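Local atomic coordinates of chintase (Rhizomucor miehei, PDB entry 5YUQ), a protein that hydrolyses chitin as a family 18 glycoside hydrolase with a tunnel-shaped active site. Residues Asp166-Trp169 / Ala170-Val173; Gly222-Ala225 / Glu226-Val229. All blocks are in the same frame, centred on the assembly; numbering follows the deposited sequence.

How the contacts relate
Contact 1 (166-173) is the short helix between the barrel strands 144-149 and 175-178 of this family 18 TIM barrel; contact 2 (222-229) is the turn that leads from helix 211-220 into the next strand, 228-240. Strands 175-178 and 228-240 run parallel as neighbours, so the two entries into them lie close, with centres about 11 Å apart. Gln227 ties them together: its NE2 lies 2.9 Å from Ala170 O, a probable hydrogen bond, while Ala170 CB packs 3.8 Å from Pro224 CD. Both contacts stand at the amino-terminal ends of their strands; in TIM barrels the active site lies at the carboxy-terminal ends.

Contact 1 (Asp166-Trp169 / Ala170-Val173); sequences DDNW and ASTV
Thr172 and Asn168 meet through the shortest polar bond here: Thr172 OG1 gives its proton to Asn168 O at 2.7 Å, in the plane of that carbonyl. The hydroxyl can turn back onto the helix because OG1 sits anti to its own carbonyl carbon (chi1 -56°). One residue on, Trp169 O is shared by an i+3 and an i+4 donor. Val173 N reaches Trp169 O at 3.0 Å almost in line with the C=O, whereas Thr172 N comes to Trp169 O from above the carbonyl plane at 3.2 Å. On the inner side Val173 CG2 lies 3.8 Å from Trp169 CE3, the methyl approaching the six-membered ring obliquely, with the two side chains running side by side. Behind them, from helix 124-139, Leu129 touches the indole and Phe132 the valine, and Phe154 meets the indole with its ring plane inclined at about 40°.

Ahead of the helix Asp166 makes a capping bond: its OD1 takes two donors from Asn168. Asn168 N meets Asp166 OD1 at 2.9 Å from above the carboxylate plane; ND2 arrives on the syn side, with OD1 lying almost in the amide plane. That second bond fixes the rotation of the Asn168 amide. Two waters extend the network, one joining Asp166 O to Ala170 N, the other lying between Asp167 OD1 and Ser171 OG. The Ser171 N to Asp167 O bond is weak, so side-chain caps and water add to the few backbone bonds of this one-turn helix, and the carboxylate at its start would probably favour the charged form.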
ATOM      1  N   ASP A 166       2.614   0.176 -22.262  1.00 14.48           N
ATOM      2  CA  ASP A 166       2.492  -0.964 -23.169  1.00 15.15           C
ATOM      3  C   ASP A 166       1.149  -1.627 -22.896  1.00 12.58           C
ATOM      4  O   ASP A 166       0.823  -1.915 -21.741  1.00 14.59           O
ATOM      5  CB  ASP A 166       3.648  -1.920 -22.844  1.00 15.94           C
ATOM      6  CG  ASP A 166       3.725  -3.127 -23.760  1.00 15.97           C
ATOM      7  OD1 ASP A 166       2.729  -3.511 -24.420  1.00 14.69           O
ATOM      8  OD2 ASP A 166       4.827  -3.717 -23.810  1.00 21.82           O
ATOM      9  N   ASP A 167       0.345  -1.864 -23.928  1.00 14.20           N
ATOM     10  CA  ASP A 167      -0.986  -2.396 -23.641  1.00 16.49           C
ATOM     11  C   ASP A 167      -0.960  -3.859 -23.229  1.00 15.23           C
ATOM     12  O   ASP A 167      -1.985  -4.427 -22.871  1.00 17.00           O
ATOM     13  CB  ASP A 167      -2.050  -2.043 -24.709  1.00 18.88           C
ATOM     14  CG  ASP A 167      -1.908  -2.816 -26.008  1.00 23.50           C
ATOM     15  OD1 ASP A 167      -1.261  -3.886 -26.054  1.00 20.15           O
ATOM     16  OD2 ASP A 167      -2.501  -2.342 -27.001  1.00 19.65           O
ATOM     17  N   ASN A 168       0.228  -4.456 -23.239  1.00 13.08           N
ATOM     18  CA  ASN A 168       0.376  -5.786 -22.674  1.00 11.07           C
ATOM     19  C   ASN A 168       0.333  -5.776 -21.152  1.00 11.55           C
ATOM     20  O   ASN A 168       0.182  -6.825 -20.533  1.00 12.59           O
ATOM     21  CB  ASN A 168       1.654  -6.448 -23.172  1.00 11.02           C
ATOM     22  CG  ASN A 168       1.523  -6.938 -24.598  1.00 15.82           C
ATOM     23  OD1 ASN A 168       1.104  -8.070 -24.833  1.00 18.08           O
ATOM     24  ND2 ASN A 168       1.861  -6.081 -25.557  1.00 15.60           N
ATOM     25  N   TRP A 169       0.459  -4.604 -20.542  1.00 13.10           N
ATOM     26  CA  TRP A 169       0.259  -4.528 -19.097  1.00 11.41           C
ATOM     27  C   TRP A 169      -1.167  -4.936 -18.766  1.00 13.30           C
ATOM     28  O   TRP A 169      -1.394  -5.857 -17.990  1.00 12.20           O
ATOM     29  CB  TRP A 169       0.568  -3.122 -18.568  1.00 12.19           C
ATOM     30  CG  TRP A 169       2.010  -2.938 -18.211  1.00 12.02           C
ATOM     31  CD1 TRP A 169       2.943  -2.205 -18.890  1.00 14.32           C
ATOM     32  CD2 TRP A 169       2.677  -3.493 -17.074  1.00 12.99           C
ATOM     33  NE1 TRP A 169       4.160  -2.281 -18.245  1.00 15.24           N
ATOM     34  CE2 TRP A 169       4.021  -3.058 -17.124  1.00 13.55           C
ATOM     35  CE3 TRP A 169       2.273  -4.319 -16.023  1.00 14.55           C
ATOM     36  CZ2 TRP A 169       4.961  -3.426 -16.160  1.00 12.14           C
ATOM     37  CZ3 TRP A 169       3.201  -4.675 -15.056  1.00 15.14           C
ATOM     38  CH2 TRP A 169       4.534  -4.236 -15.136  1.00 11.88           C
ATOM     39  N   ALA A 170      -2.129  -4.256 -19.373  1.00 12.95           N
ATOM     40  CA  ALA A 170      -3.532  -4.521 -19.078  1.00 14.51           C
ATOM     41  C   ALA A 170      -3.952  -5.917 -19.538  1.00 14.25           C
ATOM     42  O   ALA A 170      -4.803  -6.547 -18.914  1.00 13.53           O
ATOM     43  CB  ALA A 170      -4.421  -3.454 -19.715  1.00 15.88           C
ATOM     44  N   SER A 171      -3.356  -6.421 -20.616  1.00 15.35           N
ATOM     45  CA  SER A 171      -3.769  -7.735 -21.101  1.00 12.59           C
ATOM     46  C   SER A 171      -3.133  -8.911 -20.360  1.00 13.44           C
ATOM     47  O   SER A 171      -3.546 -10.058 -20.535  1.00 14.02           O
ATOM     48  CB  SER A 171      -3.539  -7.868 -22.609  1.00 12.47           C
ATOM     49  OG  SER A 171      -2.155  -7.898 -22.912  1.00 14.20           O
ATOM     50  N   THR A 172      -2.151  -8.628 -19.507  1.00 13.18           N
ATOM     51  CA  THR A 172      -1.426  -9.696 -18.823  1.00 13.37           C
ATOM     52  C   THR A 172      -1.742  -9.720 -17.343  1.00 15.09           C
ATOM     53  O   THR A 172      -1.921 -10.785 -16.758  1.00 13.18           O
ATOM     54  CB  THR A 172       0.098  -9.529 -18.983  1.00 13.21           C
ATOM     55  OG1 THR A 172       0.425  -9.483 -20.379  1.00 13.30           O
ATOM     56  CG2 THR A 172       0.844 -10.694 -18.339  1.00 13.42           C
ATOM     57  N   VAL A 173      -1.811  -8.537 -16.747  1.00 11.70           N
ATOM     58  CA  VAL A 173      -1.978  -8.408 -15.304  1.00 10.63           C
ATOM     59  C   VAL A 173      -3.448  -8.235 -14.957  1.00 13.93           C
ATOM     60  O   VAL A 173      -4.149  -7.430 -15.576  1.00 15.44           O
ATOM     61  CB  VAL A 173      -1.151  -7.210 -14.771  1.00 11.15           C
ATOM     62  CG1 VAL A 173      -1.434  -6.963 -13.278  1.00 13.57           C
ATOM     63  CG2 VAL A 173       0.333  -7.452 -15.011  1.00 15.29           C
TER
HETATM   64  O   HOH W   1      -1.714  -1.526 -20.490  1.00 15.41           O
HETATM   65  O   HOH W   2      -1.905  -6.553 -25.305  1.00 24.91           O

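Contact 2 (Gly222-Ala225 / Glu226-Val229); sequences GIPA and EQLV
Pro224 O receives the N-H of Gln227 at 2.9 Å, and Ala225 O receives that of Leu228 at the same length. Both donors stand well above the plane of the carbonyl they bind, by 48° and 62°. These two successive i to i+3 bonds make a short 3-10 turn from which the chain passes directly into strand 228-240.

Two side-chain pairs flank the turn. On the buried side, Ile223 CG2 touches Leu228 CD2 at 3.6 Å, the two branched chains crossing obliquely. Ile223 presents this methyl because CG2 is anti to its backbone N. Phe176 of strand 175-178 and Trp218 of helix 211-220 pack against both residues. On the more open side, Gln227 runs alongside the Pro224 ring, its chain extended beyond CG, and Gln227 OE1 comes to rest 3.5 Å from Pro224 CD. The other end of the same amide, NE2, bonds to Ala170 O and more weakly to Asp174 O, which pins the amide's rotation and leaves OE1 facing the proline.

Further back, Gly222 closes helix 211-220 with a Schellman motif; its positive phi (123°) turns the chain out of the helix just ahead of Ile223. From Gln227 on the backbone joins the barrel, Gln227 and Val229 bonding to Phe176, Val229 also to Ile178, and Leu228 to Gly345. The connection thus satisfies the carbonyls of Pro224 and Ala225 within the turn and uses Gln227 NE2 to link it to the 168-172 helix, so the amide orientation is set from outside the turn.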
ATOM      1  N   GLY A 222      -3.387   4.026 -19.666  1.00 16.10           N
ATOM      2  CA  GLY A 222      -3.885   2.868 -20.396  1.00 15.00           C
ATOM      3  C   GLY A 222      -4.525   1.744 -19.598  1.00 14.39           C
ATOM      4  O   GLY A 222      -5.019   0.784 -20.174  1.00 15.94           O
ATOM      5  N   ILE A 223      -4.533   1.833 -18.275  1.00 13.52           N
ATOM      6  CA  ILE A 223      -5.151   0.753 -17.514  1.00 12.93           C
ATOM      7  C   ILE A 223      -6.643   1.022 -17.355  1.00 14.78           C
ATOM      8  O   ILE A 223      -7.030   2.066 -16.826  1.00 16.93           O
ATOM      9  CB  ILE A 223      -4.512   0.580 -16.127  1.00 10.33           C
ATOM     10  CG1 ILE A 223      -2.990   0.424 -16.250  1.00 14.62           C
ATOM     11  CG2 ILE A 223      -5.134  -0.617 -15.419  1.00 13.91           C
ATOM     12  CD1 ILE A 223      -2.525  -0.666 -17.225  1.00 16.82           C
ATOM     13  N   PRO A 224      -7.495   0.093 -17.827  1.00 14.80           N
ATOM     14  CA  PRO A 224      -8.934   0.317 -17.659  1.00 13.73           C
ATOM     15  C   PRO A 224      -9.314   0.384 -16.186  1.00 17.20           C
ATOM     16  O   PRO A 224      -8.697  -0.299 -15.356  1.00 15.54           O
ATOM     17  CB  PRO A 224      -9.559  -0.919 -18.308  1.00 19.23           C
ATOM     18  CG  PRO A 224      -8.514  -1.384 -19.300  1.00 17.45           C
ATOM     19  CD  PRO A 224      -7.213  -1.134 -18.588  1.00 15.38           C
ATOM     20  N   ALA A 225     -10.314   1.198 -15.865  1.00 13.86           N
ATOM     21  CA  ALA A 225     -10.699   1.414 -14.475  1.00 13.87           C
ATOM     22  C   ALA A 225     -11.027   0.116 -13.747  1.00 14.17           C
ATOM     23  O   ALA A 225     -10.735  -0.025 -12.551  1.00 15.74           O
ATOM     24  CB  ALA A 225     -11.883   2.378 -14.407  1.00 17.03           C
ATOM     25  N   GLU A 226     -11.632  -0.837 -14.454  1.00 14.82           N
ATOM     26  CA  GLU A 226     -12.061  -2.074 -13.814  1.00 15.83           C
ATOM     27  C   GLU A 226     -10.881  -2.933 -13.363  1.00 14.40           C
ATOM     28  O   GLU A 226     -11.052  -3.871 -12.584  1.00 15.58           O
ATOM     29  CB  GLU A 226     -12.999  -2.862 -14.733  1.00 17.03           C
ATOM     30  CG  GLU A 226     -12.381  -3.300 -16.031  1.00 23.53           C
ATOM     31  CD  GLU A 226     -13.403  -3.915 -16.967  1.00 36.11           C
ATOM     32  OE1 GLU A 226     -13.519  -5.158 -16.982  1.00 45.85           O
ATOM     33  OE2 GLU A 226     -14.091  -3.156 -17.686  1.00 42.71           O
ATOM     34  N   GLN A 227      -9.682  -2.609 -13.837  1.00 14.62           N
ATOM     35  CA  GLN A 227      -8.492  -3.328 -13.391  1.00 14.12           C
ATOM     36  C   GLN A 227      -7.718  -2.547 -12.342  1.00 14.91           C
ATOM     37  O   GLN A 227      -6.646  -2.973 -11.921  1.00 14.17           O
ATOM     38  CB  GLN A 227      -7.574  -3.660 -14.566  1.00 15.78           C
ATOM     39  CG  GLN A 227      -8.150  -4.704 -15.493  1.00 14.74           C
ATOM     40  CD  GLN A 227      -7.265  -4.974 -16.677  1.00 14.75           C
ATOM     41  OE1 GLN A 227      -7.530  -4.492 -17.782  1.00 17.46           O
ATOM     42  NE2 GLN A 227      -6.192  -5.735 -16.460  1.00 15.28           N
ATOM     43  N   LEU A 228      -8.248  -1.398 -11.939  1.00 11.78           N
ATOM     44  CA  LEU A 228      -7.620  -0.623 -10.871  1.00 13.19           C
ATOM     45  C   LEU A 228      -8.321  -0.910  -9.556  1.00 14.29           C
ATOM     46  O   LEU A 228      -9.544  -1.034  -9.499  1.00 13.24           O
ATOM     47  CB  LEU A 228      -7.672   0.870 -11.167  1.00 13.05           C
ATOM     48  CG  LEU A 228      -6.870   1.308 -12.389  1.00 12.28           C
ATOM     49  CD1 LEU A 228      -7.116   2.776 -12.652  1.00 15.52           C
ATOM     50  CD2 LEU A 228      -5.371   1.038 -12.193  1.00 15.44           C
ATOM     51  N   VAL A 229      -7.533  -1.030  -8.497  1.00 14.31           N
ATOM     52  CA  VAL A 229      -8.058  -1.288  -7.171  1.00 12.26           C
ATOM     53  C   VAL A 229      -7.524  -0.184  -6.273  1.00 12.69           C
ATOM     54  O   VAL A 229      -6.321   0.069  -6.243  1.00 14.45           O
ATOM     55  CB  VAL A 229      -7.612  -2.681  -6.684  1.00 11.21           C
ATOM     56  CG1 VAL A 229      -7.838  -2.836  -5.193  1.00 13.78           C
ATOM     57  CG2 VAL A 229      -8.351  -3.776  -7.460  1.00 13.71           C
TER